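Local coordinates for protein putative phosphomethylpyrimidine kinase (Bacteroides thetaiotaomicron, PDB 3MBJ) that probably phosphorylates pyridoxal and related vitamin B6 compounds with ATP, as a member of the ribokinase superfamily, and binds zinc, at residues 25-30 with 227-232; 63-68 with 92-97; 87-92 with 127-132; 135-140 with 177-182. All coordinates share one frame; numbering follows the deposited sequence.

Contact 1 of 4, residues 25-30 with 227-232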
loop_
_atom_site.group_PDB
_atom_site.type_symbol
_atom_site.label_atom_id
_atom_site.label_comp_id
_atom_site.label_asym_id
_atom_site.label_seq_id
_atom_site.Cartn_x
_atom_site.Cartn_y
_atom_site.Cartn_z
ATOM N N THR A 25 -25.524 -8.747 4.863
ATOM C CA THR A 25 -24.255 -8.911 5.541
ATOM C C THR A 25 -23.084 -9.031 4.550
ATOM O O THR A 25 -21.930 -9.031 5.001
ATOM C CB THR A 25 -24.275 -10.043 6.592
ATOM O OG1 THR A 25 -24.726 -11.242 5.961
ATOM C CG2 THR A 25 -25.239 -9.658 7.733
ATOM N N VAL A 26 -23.367 -9.132 3.235
ATOM C CA VAL A 26 -22.351 -8.931 2.201
ATOM C C VAL A 26 -22.466 -7.549 1.527
ATOM O O VAL A 26 -21.486 -6.840 1.402
ATOM C CB VAL A 26 -22.311 -10.078 1.135
ATOM C CG1 VAL A 26 -22.513 -11.425 1.788
ATOM C CG2 VAL A 26 -23.288 -9.863 0.047
ATOM N N VAL A 27 -23.669 -7.129 1.167
ATOM C CA VAL A 27 -23.869 -5.830 0.583
ATOM C C VAL A 27 -23.282 -4.723 1.468
ATOM O O VAL A 27 -22.629 -3.779 0.969
ATOM C CB VAL A 27 -25.410 -5.547 0.339
ATOM C CG1 VAL A 27 -25.610 -4.162 -0.278
ATOM C CG2 VAL A 27 -26.051 -6.627 -0.560
ATOM N N ILE A 28 -23.524 -4.767 2.774
ATOM C CA ILE A 28 -23.079 -3.637 3.610
ATOM C C ILE A 28 -21.526 -3.491 3.641
ATOM O O ILE A 28 -20.999 -2.384 3.456
ATOM C CB ILE A 28 -23.628 -3.695 5.064
ATOM C CG1 ILE A 28 -25.110 -3.349 5.072
ATOM C CG2 ILE A 28 -22.873 -2.716 5.973
ATOM C CD1 ILE A 28 -25.819 -3.856 6.345
ATOM N N PRO A 29 -20.801 -4.582 3.939
ATOM C CA PRO A 29 -19.337 -4.416 4.075
ATOM C C PRO A 29 -18.645 -4.180 2.736
ATOM O O PRO A 29 -17.752 -3.370 2.659
ATOM C CB PRO A 29 -18.867 -5.740 4.719
ATOM C CG PRO A 29 -19.976 -6.714 4.445
ATOM C CD PRO A 29 -21.239 -5.857 4.529
ATOM N N ILE A 30 -19.103 -4.845 1.674
ATOM C CA ILE A 30 -18.561 -4.551 0.373
ATOM C C ILE A 30 -18.711 -3.077 -0.077
ATOM O O ILE A 30 -17.725 -2.426 -0.459
ATOM C CB ILE A 30 -19.125 -5.479 -0.679
ATOM C CG1 ILE A 30 -18.625 -6.901 -0.394
ATOM C CG2 ILE A 30 -18.682 -5.014 -2.070
ATOM C CD1 ILE A 30 -19.256 -7.946 -1.272
ATOM N N PHE A 227 -21.348 -10.599 -6.217
ATOM C CA PHE A 227 -21.102 -10.132 -7.550
ATOM C C PHE A 227 -21.726 -8.732 -7.738
ATOM O O PHE A 227 -21.045 -7.759 -8.102
ATOM C CB PHE A 227 -21.688 -11.106 -8.561
ATOM C CG PHE A 227 -21.404 -10.740 -9.982
ATOM C CD1 PHE A 227 -20.178 -11.004 -10.542
ATOM C CD2 PHE A 227 -22.370 -10.157 -10.759
ATOM C CE1 PHE A 227 -19.911 -10.654 -11.854
ATOM C CE2 PHE A 227 -22.104 -9.804 -12.078
ATOM C CZ PHE A 227 -20.876 -10.048 -12.620
ATOM N N THR A 228 -23.018 -8.642 -7.469
ATOM C CA THR A 228 -23.766 -7.490 -7.878
ATOM C C THR A 228 -23.414 -6.312 -6.988
ATOM O O THR A 228 -23.489 -5.187 -7.446
ATOM C CB THR A 228 -25.263 -7.777 -7.911
ATOM O OG1 THR A 228 -25.523 -8.780 -8.914
ATOM C CG2 THR A 228 -26.038 -6.525 -8.254
ATOM N N SER A 229 -22.999 -6.576 -5.741
ATOM C CA SER A 229 -22.459 -5.511 -4.885
ATOM C C SER A 229 -21.183 -4.933 -5.474
ATOM O O SER A 229 -21.001 -3.731 -5.426
ATOM C CB SER A 229 -22.168 -5.986 -3.442
ATOM O OG SER A 229 -23.341 -6.449 -2.801
ATOM N N VAL A 230 -20.316 -5.780 -6.053
ATOM C CA VAL A 230 -19.066 -5.280 -6.634
ATOM C C VAL A 230 -19.364 -4.528 -7.950
ATOM O O VAL A 230 -18.837 -3.429 -8.180
ATOM C CB VAL A 230 -17.951 -6.372 -6.747
ATOM C CG1 VAL A 230 -16.700 -5.859 -7.585
ATOM C CG2 VAL A 230 -17.576 -6.942 -5.353
ATOM N N ILE A 231 -20.257 -5.079 -8.788
ATOM C CA ILE A 231 -20.681 -4.374 -9.996
ATOM C C ILE A 231 -21.160 -2.966 -9.599
ATOM O O ILE A 231 -20.803 -1.957 -10.207
ATOM C CB ILE A 231 -21.813 -5.098 -10.741
ATOM C CG1 ILE A 231 -21.298 -6.397 -11.443
ATOM C CG2 ILE A 231 -22.459 -4.144 -11.761
ATOM C CD1 ILE A 231 -20.213 -6.184 -12.453
ATOM N N THR A 232 -22.006 -2.907 -8.589
ATOM C CA THR A 232 -22.657 -1.653 -8.222
ATOM C C THR A 232 -21.598 -0.654 -7.816
ATOM O O THR A 232 -21.644 0.521 -8.235
ATOM C CB THR A 232 -23.684 -1.841 -7.050
ATOM O OG1 THR A 232 -24.673 -2.754 -7.479
ATOM C CG2 THR A 232 -24.343 -0.585 -6.656
#
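Helices 24-33 and 223-236 pack side by side in the core of the kinase, meeting where Val27 and Ile30 close on Ser229 and Val230. Their short segments run nearly in the same direction, with a crossing angle of -27° and axes 9.4 Å apart. The backbones come closest at the small Ser229, with 5.7 Å between Val27 CA and Ser229 CA. Ser229 OG leans on Val27, 3.5 Å from its CA and equally near its CG2. With chi1 at -60° this hydroxyl stays beside its own backbone N, from where it is hydrogen-bonded to Asp225 O one turn earlier; the buried polar atom is thus satisfied inside its helix and can lie against valine carbons.

Asp225 closes the Gly-Thr-Gly-Asp sequence characteristic of the ribokinase superfamily, and Ser229 lies one turn farther along the helix that begins within it. In the fold both helices rest on the central sheet, Val27 and Ser229 each touching Tyr82 of strand 80-83.

Ile30 supplies the second point of contact. Its CG2 branch reaches Ser229 CB at 3.9 Å and Val230 CG2 at 4.0 Å, and the isoleucine and valine side chains cross at about a right angle. Val230 then passes on to Ala248 and Phe251 of helix 241-260. Helix 24-33 is kinked at Pro29, which packs with Ile28 against the second subunit.

Contact 2 of 4, residues 63-68 with 92-97. With ZN (zinc ion), chain C.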
loop_
_atom_site.group_PDB
_atom_site.type_symbol
_atom_site.label_atom_id
_atom_site.label_comp_id
_atom_site.label_asym_id
_atom_site.label_seq_id
_atom_site.Cartn_x
_atom_site.Cartn_y
_atom_site.Cartn_z
ATOM N N GLU A 63 -43.219 -3.552 7.801
ATOM C CA GLU A 63 -42.365 -2.469 8.315
ATOM C C GLU A 63 -41.759 -1.624 7.173
ATOM O O GLU A 63 -41.493 -0.440 7.356
ATOM C CB GLU A 63 -41.267 -3.019 9.235
ATOM C CG GLU A 63 -40.593 -1.943 10.101
ATOM C CD GLU A 63 -41.506 -1.337 11.159
ATOM O OE1 GLU A 63 -42.613 -1.877 11.378
ATOM O OE2 GLU A 63 -41.103 -0.318 11.783
HETATM N N MSE A 64 -41.557 -2.216 6.000
HETATM C CA MSE A 64 -40.910 -1.499 4.896
HETATM C C MSE A 64 -41.503 -0.113 4.641
HETATM O O MSE A 64 -40.744 0.871 4.599
HETATM C CB MSE A 64 -40.860 -2.342 3.614
HETATM C CG MSE A 64 -39.874 -3.471 3.722
HETATM SE SE MSE A 64 -40.011 -4.804 2.314
HETATM C CE MSE A 64 -38.995 -3.839 1.041
ATOM N N PRO A 65 -42.847 -0.007 4.496
ATOM C CA PRO A 65 -43.455 1.309 4.221
ATOM C C PRO A 65 -43.300 2.330 5.336
ATOM O O PRO A 65 -43.231 3.530 5.060
ATOM C CB PRO A 65 -44.946 0.986 4.012
ATOM C CG PRO A 65 -44.969 -0.483 3.615
ATOM C CD PRO A 65 -43.845 -1.090 4.420
ATOM N N LYS A 66 -43.249 1.859 6.576
ATOM C CA LYS A 66 -43.033 2.713 7.733
ATOM C C LYS A 66 -41.631 3.345 7.733
ATOM O O LYS A 66 -41.477 4.520 8.056
ATOM C CB LYS A 66 -43.265 1.902 9.019
ATOM C CG LYS A 66 -44.729 1.428 9.189
ATOM C CD LYS A 66 -44.877 0.353 10.269
ATOM C CE LYS A 66 -46.335 0.015 10.553
ATOM N NZ LYS A 66 -46.417 -0.778 11.833
ATOM N N ILE A 67 -40.631 2.554 7.380
ATOM C CA ILE A 67 -39.249 3.037 7.233
ATOM C C ILE A 67 -39.167 4.089 6.141
ATOM O O ILE A 67 -38.602 5.157 6.342
ATOM C CB ILE A 67 -38.265 1.849 6.921
ATOM C CG1 ILE A 67 -38.095 0.949 8.179
ATOM C CG2 ILE A 67 -36.886 2.387 6.402
ATOM C CD1 ILE A 67 -37.559 -0.431 7.896
ATOM N N ILE A 68 -39.783 3.788 4.999
ATOM C CA ILE A 68 -39.821 4.679 3.855
ATOM C C ILE A 68 -40.532 5.981 4.182
ATOM O O ILE A 68 -40.083 7.041 3.741
ATOM C CB ILE A 68 -40.506 4.003 2.626
ATOM C CG1 ILE A 68 -39.665 2.793 2.182
ATOM C CG2 ILE A 68 -40.790 5.042 1.491
ATOM C CD1 ILE A 68 -40.367 1.808 1.129
ATOM N N ILE A 92 -42.408 -6.263 -4.310
ATOM C CA ILE A 92 -42.101 -5.594 -5.560
ATOM C C ILE A 92 -42.876 -4.272 -5.646
ATOM O O ILE A 92 -42.337 -3.286 -6.140
ATOM C CB ILE A 92 -42.395 -6.490 -6.792
ATOM C CG1 ILE A 92 -41.306 -7.562 -6.950
ATOM C CG2 ILE A 92 -42.531 -5.664 -8.107
ATOM C CD1 ILE A 92 -41.665 -8.736 -7.916
ATOM N N GLN A 93 -44.131 -4.245 -5.168
ATOM C CA GLN A 93 -44.992 -3.033 -5.242
ATOM C C GLN A 93 -44.379 -1.916 -4.371
ATOM O O GLN A 93 -44.255 -0.761 -4.782
ATOM C CB GLN A 93 -46.455 -3.370 -4.840
ATOM C CG GLN A 93 -47.485 -2.207 -4.769
ATOM C CD GLN A 93 -48.865 -2.689 -4.265
ATOM O OE1 GLN A 93 -48.958 -3.386 -3.261
ATOM N NE2 GLN A 93 -49.928 -2.331 -4.978
ATOM N N ILE A 94 -43.972 -2.294 -3.167
ATOM C CA ILE A 94 -43.356 -1.373 -2.231
ATOM C C ILE A 94 -42.079 -0.816 -2.833
ATOM O O ILE A 94 -41.893 0.366 -2.891
ATOM C CB ILE A 94 -43.038 -2.090 -0.876
ATOM C CG1 ILE A 94 -44.373 -2.473 -0.201
ATOM C CG2 ILE A 94 -42.161 -1.178 0.021
ATOM C CD1 ILE A 94 -44.246 -3.398 1.057
ATOM N N VAL A 95 -41.243 -1.699 -3.342
ATOM C CA VAL A 95 -39.955 -1.324 -3.865
ATOM C C VAL A 95 -40.140 -0.423 -5.104
ATOM O O VAL A 95 -39.465 0.613 -5.260
ATOM C CB VAL A 95 -39.107 -2.605 -4.175
ATOM C CG1 VAL A 95 -37.917 -2.266 -4.952
ATOM C CG2 VAL A 95 -38.743 -3.280 -2.899
ATOM N N SER A 96 -41.065 -0.835 -5.966
ATOM C CA SER A 96 -41.414 -0.079 -7.161
ATOM C C SER A 96 -41.892 1.328 -6.828
ATOM O O SER A 96 -41.456 2.280 -7.466
ATOM C CB SER A 96 -42.468 -0.819 -7.965
ATOM O OG SER A 96 -42.838 -0.063 -9.087
ATOM N N ASP A 97 -42.782 1.457 -5.851
ATOM C CA ASP A 97 -43.222 2.779 -5.377
ATOM C C ASP A 97 -42.084 3.547 -4.738
ATOM O O ASP A 97 -42.023 4.766 -4.863
ATOM C CB ASP A 97 -44.315 2.650 -4.325
ATOM C CG ASP A 97 -45.612 2.089 -4.884
ATOM O OD1 ASP A 97 -45.910 2.213 -6.099
ATOM O OD2 ASP A 97 -46.320 1.474 -4.087
HETATM ZN ZN ZN C . -48.415 1.836 -4.663
#
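Ile94 inserts both of its branches between Met64, Pro65 and Ile68, joining helices 64-74 and 89-102, whose short segments run almost parallel (13°) with axes 10.8 Å apart. The contact across is wholly apolar. Ile94 CG2, anti to the backbone N, meets Ile68 CD1 at 3.7 Å and Met64 CB at 4.0 Å, while the other branch sends CD1 to Pro65 CG at 3.9 Å, the two side chains crossing at about a right angle. Selenomethionine Met64 bends at its last torsion (chi3 82°), which brings CE to Val95 CG2 at 4.0 Å; Val13 of strand 9-17 touches both residues from the sheet side. With an alanine at Ile94, both branches would go, probably opening a gap between the helices and leaving Ile68 CD1 and Pro65 without their common partner.

Metal binding is the second kind of interaction. One turn beyond Ile94, Asp97 OD2 holds a zinc ion at 2.2 Å; OD1 lies farther off, at 2.9 Å, so the carboxylate binds mainly through one oxygen. Between these two segments the contact is therefore all carbon against carbon, from isoleucine, valine, proline and selenomethionine, and the zinc adds no bond across it.

Contact 3 of 4, residues 87-92 with 127-132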
loop_
_atom_site.group_PDB
_atom_site.type_symbol
_atom_site.label_atom_id
_atom_site.label_comp_id
_atom_site.label_asym_id
_atom_site.label_seq_id
_atom_site.Cartn_x
_atom_site.Cartn_y
_atom_site.Cartn_z
ATOM N N GLY A 87 -39.496 -11.179 -1.704
ATOM C CA GLY A 87 -40.301 -12.331 -1.342
ATOM C C GLY A 87 -41.635 -12.464 -2.017
ATOM O O GLY A 87 -42.226 -13.510 -1.947
ATOM N N SER A 88 -42.145 -11.417 -2.650
ATOM C CA SER A 88 -43.524 -11.438 -3.126
ATOM C C SER A 88 -43.828 -10.288 -4.056
ATOM O O SER A 88 -43.068 -9.318 -4.116
ATOM C CB SER A 88 -44.481 -11.311 -1.942
ATOM O OG SER A 88 -44.319 -10.031 -1.356
ATOM N N PRO A 89 -44.969 -10.381 -4.766
ATOM C CA PRO A 89 -45.444 -9.249 -5.548
ATOM C C PRO A 89 -45.688 -8.013 -4.702
ATOM O O PRO A 89 -45.482 -6.909 -5.163
ATOM C CB PRO A 89 -46.736 -9.773 -6.143
ATOM C CG PRO A 89 -46.502 -11.280 -6.263
ATOM C CD PRO A 89 -45.706 -11.632 -5.079
ATOM N N ARG A 90 -46.131 -8.194 -3.469
ATOM C CA ARG A 90 -46.343 -7.057 -2.588
ATOM C C ARG A 90 -45.013 -6.311 -2.322
ATOM O O ARG A 90 -44.964 -5.082 -2.423
ATOM C CB ARG A 90 -47.019 -7.531 -1.302
ATOM C CG ARG A 90 -47.226 -6.487 -0.242
ATOM C CD ARG A 90 -47.914 -5.197 -0.700
ATOM N NE ARG A 90 -47.987 -4.276 0.456
ATOM C CZ ARG A 90 -47.928 -2.934 0.422
ATOM N NH1 ARG A 90 -47.803 -2.255 -0.723
ATOM N NH2 ARG A 90 -47.981 -2.257 1.572
ATOM N N GLN A 91 -43.927 -7.036 -2.051
ATOM C CA GLN A 91 -42.626 -6.371 -1.862
ATOM C C GLN A 91 -42.194 -5.652 -3.139
ATOM O O GLN A 91 -41.661 -4.556 -3.057
ATOM C CB GLN A 91 -41.523 -7.333 -1.391
ATOM C CG GLN A 91 -41.862 -8.016 -0.096
ATOM C CD GLN A 91 -40.651 -8.568 0.632
ATOM O OE1 GLN A 91 -39.662 -8.974 0.016
ATOM N NE2 GLN A 91 -40.736 -8.607 1.954
ATOM N N ILE A 92 -42.408 -6.263 -4.310
ATOM C CA ILE A 92 -42.101 -5.594 -5.560
ATOM C C ILE A 92 -42.876 -4.272 -5.646
ATOM O O ILE A 92 -42.337 -3.286 -6.140
ATOM C CB ILE A 92 -42.395 -6.490 -6.792
ATOM C CG1 ILE A 92 -41.306 -7.562 -6.950
ATOM C CG2 ILE A 92 -42.531 -5.664 -8.107
ATOM C CD1 ILE A 92 -41.665 -8.736 -7.916
HETATM N N MSE A 127 -45.090 -18.083 -11.773
HETATM C CA MSE A 127 -45.061 -17.196 -12.923
HETATM C C MSE A 127 -45.564 -15.772 -12.641
HETATM O O MSE A 127 -45.174 -14.848 -13.353
HETATM C CB MSE A 127 -45.805 -17.815 -14.104
HETATM C CG MSE A 127 -45.076 -19.017 -14.728
HETATM SE SE MSE A 127 -43.263 -18.599 -15.441
HETATM C CE MSE A 127 -43.798 -17.115 -16.625
ATOM N N GLU A 128 -46.385 -15.574 -11.611
ATOM C CA GLU A 128 -46.845 -14.203 -11.264
ATOM C C GLU A 128 -45.747 -13.386 -10.651
ATOM O O GLU A 128 -45.650 -12.179 -10.855
ATOM C CB GLU A 128 -48.036 -14.209 -10.297
ATOM C CG GLU A 128 -49.224 -14.923 -10.834
ATOM C CD GLU A 128 -49.651 -14.414 -12.215
ATOM O OE1 GLU A 128 -49.366 -13.222 -12.550
ATOM O OE2 GLU A 128 -50.295 -15.216 -12.952
HETATM N N MSE A 129 -44.902 -14.056 -9.895
HETATM C CA MSE A 129 -43.737 -13.407 -9.350
HETATM C C MSE A 129 -42.786 -13.021 -10.517
HETATM O O MSE A 129 -42.223 -11.918 -10.532
HETATM C CB MSE A 129 -43.098 -14.337 -8.327
HETATM C CG MSE A 129 -41.974 -13.749 -7.600
HETATM SE SE MSE A 129 -42.449 -12.223 -6.552
HETATM C CE MSE A 129 -40.680 -11.565 -6.357
ATOM N N VAL A 130 -42.662 -13.899 -11.516
ATOM C CA VAL A 130 -41.895 -13.577 -12.723
ATOM C C VAL A 130 -42.503 -12.341 -13.412
ATOM O O VAL A 130 -41.765 -11.414 -13.770
ATOM C CB VAL A 130 -41.795 -14.792 -13.716
ATOM C CG1 VAL A 130 -41.113 -14.355 -15.021
ATOM C CG2 VAL A 130 -41.009 -15.969 -13.092
ATOM N N LYS A 131 -43.832 -12.307 -13.550
ATOM C CA LYS A 131 -44.517 -11.169 -14.221
ATOM C C LYS A 131 -44.253 -9.851 -13.502
ATOM O O LYS A 131 -43.953 -8.868 -14.140
ATOM C CB LYS A 131 -46.032 -11.410 -14.367
ATOM C CG LYS A 131 -46.829 -10.230 -14.950
ATOM N N GLU A 132 -44.313 -9.846 -12.179
ATOM C CA GLU A 132 -44.067 -8.625 -11.413
ATOM C C GLU A 132 -42.597 -8.185 -11.376
ATOM O O GLU A 132 -42.335 -6.998 -11.389
ATOM C CB GLU A 132 -44.647 -8.748 -10.001
ATOM C CG GLU A 132 -46.168 -8.941 -10.015
ATOM C CD GLU A 132 -46.898 -7.970 -10.957
ATOM O OE1 GLU A 132 -46.840 -6.767 -10.686
ATOM O OE2 GLU A 132 -47.519 -8.400 -11.972
#
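The planar Ser88-Pro89 peptide group carries the selenium of selenomethionine Met129 over one of its faces: SE stands 3.4 Å almost straight above Ser88 C and also touches Pro89 CD at 3.6 Å. The proline ring has a second neighbour through CB, which lies 4.0 Å from Glu132 CG. Another flat group, the Gln91 amide, is pinned from both ends. Gly87 N donates to its OE1 at 2.8 Å, nearly straight (173° at the hydrogen) but from above the carbonyl plane, and NE2 is bonded to Thr61 OG1 and Thr43 O.

Ser88 is the N-cap of helix 89-102, its OG accepting from Gln91 N at 3.1 Å, and it is this helix start that Met129 lies against. Helices 89-102 and 127-137 follow the parallel strands 80-83 and 108-111, and pack side by side in the alpha/beta ribokinase-like fold.

Met129 leaves its backbone with CG anti to the N and turns at chi2 (62°), which carries SE and CE across to the neighbouring helix start. There CE is pressed against Ile92 CD1 at 3.4 Å, tighter than usual for two carbons. The same CD1 fills in against Glu132 CB at 3.6 Å, while Ile92 CG2 reaches Glu132 O at 3.5 Å. At its polar end Glu132 has OE1 in a weak hydrogen bond with His135 ND1, one turn on.

Contact 4 of 4, residues 135-140 with 177-182. With SO4 (sulfate ion), chain G.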
loop_
_atom_site.group_PDB
_atom_site.type_symbol
_atom_site.label_atom_id
_atom_site.label_comp_id
_atom_site.label_asym_id
_atom_site.label_seq_id
_atom_site.Cartn_x
_atom_site.Cartn_y
_atom_site.Cartn_z
ATOM N N HIS A 135 -42.152 -6.327 -14.558
ATOM C CA HIS A 135 -42.627 -4.945 -14.363
ATOM C C HIS A 135 -41.636 -4.093 -13.586
ATOM O O HIS A 135 -41.443 -2.923 -13.905
ATOM C CB HIS A 135 -43.997 -4.899 -13.654
ATOM C CG HIS A 135 -45.105 -5.545 -14.438
ATOM N ND1 HIS A 135 -46.306 -5.927 -13.869
ATOM C CD2 HIS A 135 -45.188 -5.871 -15.747
ATOM C CE1 HIS A 135 -47.066 -6.479 -14.794
ATOM N NE2 HIS A 135 -46.417 -6.438 -15.944
ATOM N N LEU A 136 -41.010 -4.667 -12.567
ATOM C CA LEU A 136 -40.033 -3.907 -11.775
ATOM C C LEU A 136 -38.793 -3.483 -12.591
ATOM O O LEU A 136 -38.328 -2.328 -12.475
ATOM C CB LEU A 136 -39.618 -4.669 -10.525
ATOM C CG LEU A 136 -38.573 -4.026 -9.601
ATOM C CD1 LEU A 136 -39.087 -2.726 -8.981
ATOM C CD2 LEU A 136 -38.152 -5.044 -8.524
ATOM N N ILE A 137 -38.256 -4.399 -13.394
ATOM C CA ILE A 137 -37.002 -4.119 -14.119
ATOM C C ILE A 137 -37.158 -3.046 -15.195
ATOM O O ILE A 137 -36.188 -2.452 -15.632
ATOM C CB ILE A 137 -36.380 -5.412 -14.751
ATOM C CG1 ILE A 137 -37.255 -5.953 -15.885
ATOM C CG2 ILE A 137 -36.110 -6.454 -13.655
ATOM C CD1 ILE A 137 -36.511 -6.375 -17.096
ATOM N N THR A 138 -38.387 -2.772 -15.614
ATOM C CA THR A 138 -38.613 -1.650 -16.502
ATOM C C THR A 138 -38.072 -0.340 -15.873
ATOM O O THR A 138 -37.636 0.537 -16.607
ATOM C CB THR A 138 -40.113 -1.526 -16.916
ATOM O OG1 THR A 138 -40.886 -1.134 -15.781
ATOM C CG2 THR A 138 -40.668 -2.873 -17.459
ATOM N N LYS A 139 -38.079 -0.238 -14.536
ATOM C CA LYS A 139 -37.573 0.953 -13.831
ATOM C C LYS A 139 -36.055 0.968 -13.536
ATOM O O LYS A 139 -35.540 1.956 -13.007
ATOM C CB LYS A 139 -38.322 1.121 -12.507
ATOM C CG LYS A 139 -39.712 0.498 -12.504
ATOM C CD LYS A 139 -40.767 1.455 -11.953
ATOM C CE LYS A 139 -40.416 1.981 -10.554
ATOM N NZ LYS A 139 -41.451 2.957 -10.122
ATOM N N ALA A 140 -35.353 -0.111 -13.881
ATOM C CA ALA A 140 -33.947 -0.292 -13.499
ATOM C C ALA A 140 -32.999 0.163 -14.614
ATOM O O ALA A 140 -33.330 0.099 -15.805
ATOM C CB ALA A 140 -33.665 -1.760 -13.119
ATOM N N LYS A 177 -36.894 -4.000 -22.595
ATOM C CA LYS A 177 -37.918 -3.863 -21.564
ATOM C C LYS A 177 -37.650 -2.753 -20.556
ATOM O O LYS A 177 -38.464 -2.556 -19.642
ATOM C CB LYS A 177 -38.109 -5.178 -20.840
ATOM C CG LYS A 177 -38.442 -6.297 -21.835
ATOM C CD LYS A 177 -38.888 -7.561 -21.149
ATOM C CE LYS A 177 -39.620 -8.437 -22.113
ATOM N NZ LYS A 177 -40.239 -9.579 -21.372
ATOM N N GLY A 178 -36.542 -2.029 -20.715
ATOM C CA GLY A 178 -36.197 -0.947 -19.788
ATOM C C GLY A 178 -34.718 -0.743 -19.548
ATOM O O GLY A 178 -34.191 0.316 -19.840
ATOM N N PRO A 179 -34.038 -1.743 -18.973
ATOM C CA PRO A 179 -32.647 -1.590 -18.489
ATOM C C PRO A 179 -31.626 -1.237 -19.555
ATOM O O PRO A 179 -31.461 -1.987 -20.488
ATOM C CB PRO A 179 -32.317 -2.982 -17.927
ATOM C CG PRO A 179 -33.622 -3.533 -17.547
ATOM C CD PRO A 179 -34.577 -3.067 -18.623
ATOM N N GLN A 180 -30.930 -0.113 -19.389
ATOM C CA GLN A 180 -29.804 0.223 -20.253
ATOM C C GLN A 180 -28.717 -0.877 -20.294
ATOM O O GLN A 180 -28.150 -1.173 -21.357
ATOM C CB GLN A 180 -29.151 1.496 -19.741
ATOM C CG GLN A 180 -28.047 2.000 -20.603
ATOM C CD GLN A 180 -27.275 3.097 -19.920
ATOM O OE1 GLN A 180 -27.870 3.953 -19.292
ATOM N NE2 GLN A 180 -25.959 3.074 -20.020
ATOM N N VAL A 181 -28.414 -1.432 -19.111
ATOM C CA VAL A 181 -27.390 -2.443 -18.941
ATOM C C VAL A 181 -28.035 -3.726 -18.428
ATOM O O VAL A 181 -28.751 -3.703 -17.419
ATOM C CB VAL A 181 -26.298 -1.931 -18.010
ATOM C CG1 VAL A 181 -25.362 -3.047 -17.574
ATOM C CG2 VAL A 181 -25.538 -0.799 -18.737
ATOM N N VAL A 182 -27.815 -4.829 -19.159
ATOM C CA VAL A 182 -28.248 -6.157 -18.756
ATOM C C VAL A 182 -26.962 -6.980 -18.611
ATOM O O VAL A 182 -26.146 -7.009 -19.545
ATOM C CB VAL A 182 -29.152 -6.815 -19.786
ATOM C CG1 VAL A 182 -29.419 -8.335 -19.425
ATOM C CG2 VAL A 182 -30.489 -6.042 -19.931
HETATM S S SO4 G . -40.370 5.580 -12.270
HETATM O O1 SO4 G . -39.585 4.941 -11.215
HETATM O O2 SO4 G . -40.246 7.034 -12.129
HETATM O O3 SO4 G . -41.762 5.166 -12.151
HETATM O O4 SO4 G . -39.904 5.130 -13.579
#
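Thr138 OG1 donates to His135 O at 2.7 Å, somewhat tilted from the carbonyl plane, tying the residue back to the helix before it. The same threonine lies against Lys177 O: Thr138 CA makes a CA-H...O contact with it at 3.3 Å, and the CG2 methyl of Thr138 comes to 3.1 Å from that oxygen. A second such contact runs the other way, Pro179 CA approaching Ala140 O at 3.2 Å with 149° at the hydrogen. Both are weak C-H...O contacts, and no N-H...O bond joins the two segments.

Within the type I turn from Ile137 to Ala140, Ile137 O accepts from Ala140 N at 3.0 Å and is touched by Pro179 CG at 3.4 Å. The proline ring also meets Ile137 CD1, 4.1 Å from its CG; Ile137 reaches it with CG1 in the crowded position between N and carbonyl carbon (chi1 68°). Without the ring of Pro179, as with an alanine here, Ile137 CD1 would probably lose its partner and the backbone after Gly178 would be freer to turn. Gly178 itself has positive phi (147°), and a CB there would run into Thr138 O.

The contact joins the end of helix 127-137 to the link between helix 164-175 and strand 181-188, in the central sheet of the ribokinase-like alpha/beta fold. Beyond it strand 142-143 runs parallel to strand 181-188, Val181 pairing with Asp141 and Ile143, with Ile137 and Pro179 both resting on Ile143.

How the contacts relate
Contact 1 is the core contact, fully buried about 8 Å from the chain centre, and its 25-30 and 227-232 segments touch none of the other three. Contacts 2, 3 and 4 lie farther out and are linked one to the next: contacts 2 and 3 share helix 89-102 and Ile92, contacts 3 and 4 share helix 127-137, and Ile92 CG2 packs on Leu136 CB at 3.9 Å. Contact 2 is buried and purely apolar where the helices face each other, contact 3 is partly exposed around a helix start, and contact 4, made at a helix end, relies on backbone oxygens. Contacts 1 and 2 both border the second subunit, whereas contacts 3 and 4 do not.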